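Local coordinates for cell wall surface anchor protein (Streptococcus agalactiae, PDB 4Z1P) that probably serves as a cell-wall-anchored adhesin of the antigen I/II family on the streptococcal surface, at residues Q36-Y41 with K53-V58. Residues are numbered along the deposited sequence; the frame is centred on the assembly and turned at random.
Sequences QNFSQY and KGFAFV
The side-chain amide nitrogen of Q36 is gripped by two waters that carry it to the backbone of the strand at F55–V58. NE2 of Q36 gives one proton to a water at 2.8 Å, which lies 3.0 Å from O of A56 and can donate to it, though it has more acceptors in reach than protons. The other proton goes to a second water, which donates to O of F55. No direct hydrogen bond joins the two segments, and Q36 NE2 stays 3.9 Å from A56 O, so water is what couples this buried amide to successive carbonyls. OE1 is taken by the hydroxyl of Y139, which leaves the whole amide group held and its rotation fixed.

With CG anti to the backbone N (chi1 176°) and the chain extended beyond it, Q36 runs alongside F57, the two side chains passing in opposite directions. Its CB lies 3.6 Å from CD1 of F57, while the amide end reaches the CB of the same phenylalanine, NE2 at 3.8 Å. The amide and ring planes are inclined at 42°. Beside this pair, F38 meets F55 through CE1 against CD1 at 4.1 Å, the rings oblique and their planes 81° apart. Y41, in the 3-10 turn 39-41 that follows F38, brings CE2 in plane to the edge of the F38 ring.

The arrangement belongs to the core of a two-sheet beta sandwich: Q36 ends strand 29-36 of one sheet, and F55 and F57 project from strand 55-61, central in the other. F57 also stacks on Y139 of strand 137-145, a second link to the first sheet, whereas V131 of helix 123-131 packs on F38, Y41 and F55 from the side of that helix.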
loop_
_atom_site.group_PDB
_atom_site.type_symbol
_atom_site.label_atom_id
_atom_site.label_comp_id
_atom_site.label_asym_id
_atom_site.label_seq_id
_atom_site.Cartn_x
_atom_site.Cartn_y
_atom_site.Cartn_z
ATOM N N GLN A 36 22.401 2.046 -8.166
ATOM C CA GLN A 36 23.104 2.495 -9.358
ATOM C C GLN A 36 24.481 1.883 -9.191
ATOM O O GLN A 36 25.272 2.266 -8.248
ATOM C CB GLN A 36 23.192 4.031 -9.349
ATOM C CG GLN A 36 23.991 4.639 -10.500
ATOM C CD GLN A 36 23.914 6.163 -10.470
ATOM O OE1 GLN A 36 23.707 6.760 -9.417
ATOM N NE2 GLN A 36 24.053 6.782 -11.621
ATOM N N ASN A 37 24.763 0.850 -10.004
ATOM C CA ASN A 37 25.992 0.053 -9.837
ATOM C C ASN A 37 27.178 0.571 -10.602
ATOM O O ASN A 37 27.113 0.791 -11.797
ATOM C CB ASN A 37 25.706 -1.405 -10.204
ATOM C CG ASN A 37 24.886 -2.082 -9.162
ATOM O OD1 ASN A 37 25.188 -2.021 -7.975
ATOM N ND2 ASN A 37 23.804 -2.601 -9.542
ATOM N N PHE A 38 28.276 0.801 -9.875
ATOM C CA PHE A 38 29.537 1.224 -10.477
ATOM C C PHE A 38 30.711 0.277 -10.160
ATOM O O PHE A 38 31.792 0.530 -10.656
ATOM C CB PHE A 38 29.955 2.686 -10.065
ATOM C CG PHE A 38 29.038 3.750 -10.554
ATOM C CD1 PHE A 38 28.688 3.790 -11.851
ATOM C CD2 PHE A 38 28.514 4.750 -9.668
ATOM C CE1 PHE A 38 27.836 4.729 -12.347
ATOM C CE2 PHE A 38 27.693 5.721 -10.172
ATOM C CZ PHE A 38 27.352 5.725 -11.488
ATOM N N SER A 39 30.514 -0.744 -9.350
ATOM C CA SER A 39 31.653 -1.600 -8.894
ATOM C C SER A 39 32.378 -2.260 -10.057
ATOM O O SER A 39 33.613 -2.444 -10.024
ATOM C CB SER A 39 31.194 -2.651 -7.908
ATOM O OG SER A 39 30.248 -3.478 -8.493
ATOM N N GLN A 40 31.641 -2.407 -11.151
ATOM C CA GLN A 40 32.165 -2.983 -12.415
ATOM C C GLN A 40 33.196 -2.119 -13.123
ATOM O O GLN A 40 33.994 -2.594 -13.971
ATOM C CB GLN A 40 30.977 -3.449 -13.294
ATOM C CG GLN A 40 30.172 -2.363 -14.035
ATOM C CD GLN A 40 29.028 -1.804 -13.211
ATOM O OE1 GLN A 40 28.999 -1.949 -11.980
ATOM N NE2 GLN A 40 28.043 -1.180 -13.903
ATOM N N TYR A 41 33.227 -0.821 -12.787
ATOM C CA TYR A 41 34.135 0.057 -13.400
ATOM C C TYR A 41 35.398 0.331 -12.586
ATOM O O TYR A 41 36.246 1.159 -12.993
ATOM C CB TYR A 41 33.421 1.401 -13.665
ATOM C CG TYR A 41 32.213 1.254 -14.524
ATOM C CD1 TYR A 41 32.313 0.751 -15.837
ATOM C CD2 TYR A 41 30.927 1.604 -14.071
ATOM C CE1 TYR A 41 31.166 0.622 -16.634
ATOM C CE2 TYR A 41 29.779 1.443 -14.892
ATOM C CZ TYR A 41 29.897 0.932 -16.166
ATOM O OH TYR A 41 28.768 0.800 -16.990
ATOM N N LYS A 53 30.262 11.904 -21.415
ATOM C CA LYS A 53 28.848 11.560 -21.560
ATOM C C LYS A 53 28.105 11.416 -20.210
ATOM O O LYS A 53 26.901 11.276 -20.131
ATOM C CB LYS A 53 28.732 10.298 -22.388
ATOM C CG LYS A 53 29.302 10.497 -23.779
ATOM C CD LYS A 53 29.104 9.300 -24.680
ATOM C CE LYS A 53 29.373 9.651 -26.161
ATOM N NZ LYS A 53 28.652 8.631 -26.991
ATOM N N GLY A 54 28.852 11.351 -19.140
ATOM C CA GLY A 54 28.290 11.375 -17.787
ATOM C C GLY A 54 27.613 10.141 -17.273
ATOM O O GLY A 54 27.855 9.035 -17.757
ATOM N N PHE A 55 26.768 10.349 -16.259
ATOM C CA PHE A 55 26.210 9.255 -15.490
ATOM C C PHE A 55 24.828 9.715 -15.132
ATOM O O PHE A 55 24.666 10.759 -14.422
ATOM C CB PHE A 55 27.052 8.947 -14.232
ATOM C CG PHE A 55 28.486 8.719 -14.567
ATOM C CD1 PHE A 55 28.889 7.524 -15.149
ATOM C CD2 PHE A 55 29.362 9.748 -14.509
ATOM C CE1 PHE A 55 30.211 7.376 -15.588
ATOM C CE2 PHE A 55 30.701 9.623 -14.902
ATOM C CZ PHE A 55 31.139 8.427 -15.488
ATOM N N ALA A 56 23.849 8.949 -15.625
ATOM C CA ALA A 56 22.446 9.249 -15.347
ATOM C C ALA A 56 21.769 8.084 -14.730
ATOM O O ALA A 56 22.126 6.942 -15.049
ATOM C CB ALA A 56 21.721 9.574 -16.612
ATOM N N PHE A 57 20.856 8.351 -13.782
ATOM C CA PHE A 57 20.039 7.333 -13.157
ATOM C C PHE A 57 18.584 7.717 -13.344
ATOM O O PHE A 57 18.193 8.872 -13.064
ATOM C CB PHE A 57 20.315 7.297 -11.638
ATOM C CG PHE A 57 19.718 6.100 -10.955
ATOM C CD1 PHE A 57 20.216 4.834 -11.258
ATOM C CD2 PHE A 57 18.627 6.212 -10.080
ATOM C CE1 PHE A 57 19.700 3.715 -10.691
ATOM C CE2 PHE A 57 18.059 5.067 -9.533
ATOM C CZ PHE A 57 18.617 3.830 -9.834
ATOM N N VAL A 58 17.771 6.759 -13.791
ATOM C CA VAL A 58 16.397 6.993 -14.072
ATOM C C VAL A 58 15.532 6.167 -13.222
ATOM O O VAL A 58 15.690 4.944 -13.220
ATOM C CB VAL A 58 16.032 6.680 -15.595
ATOM C CG1 VAL A 58 14.518 6.790 -15.827
ATOM C CG2 VAL A 58 16.814 7.630 -16.495
HETATM O O HOH W 1 24.847 6.038 -14.203
HETATM O O HOH W 2 23.485 9.751 -11.693
#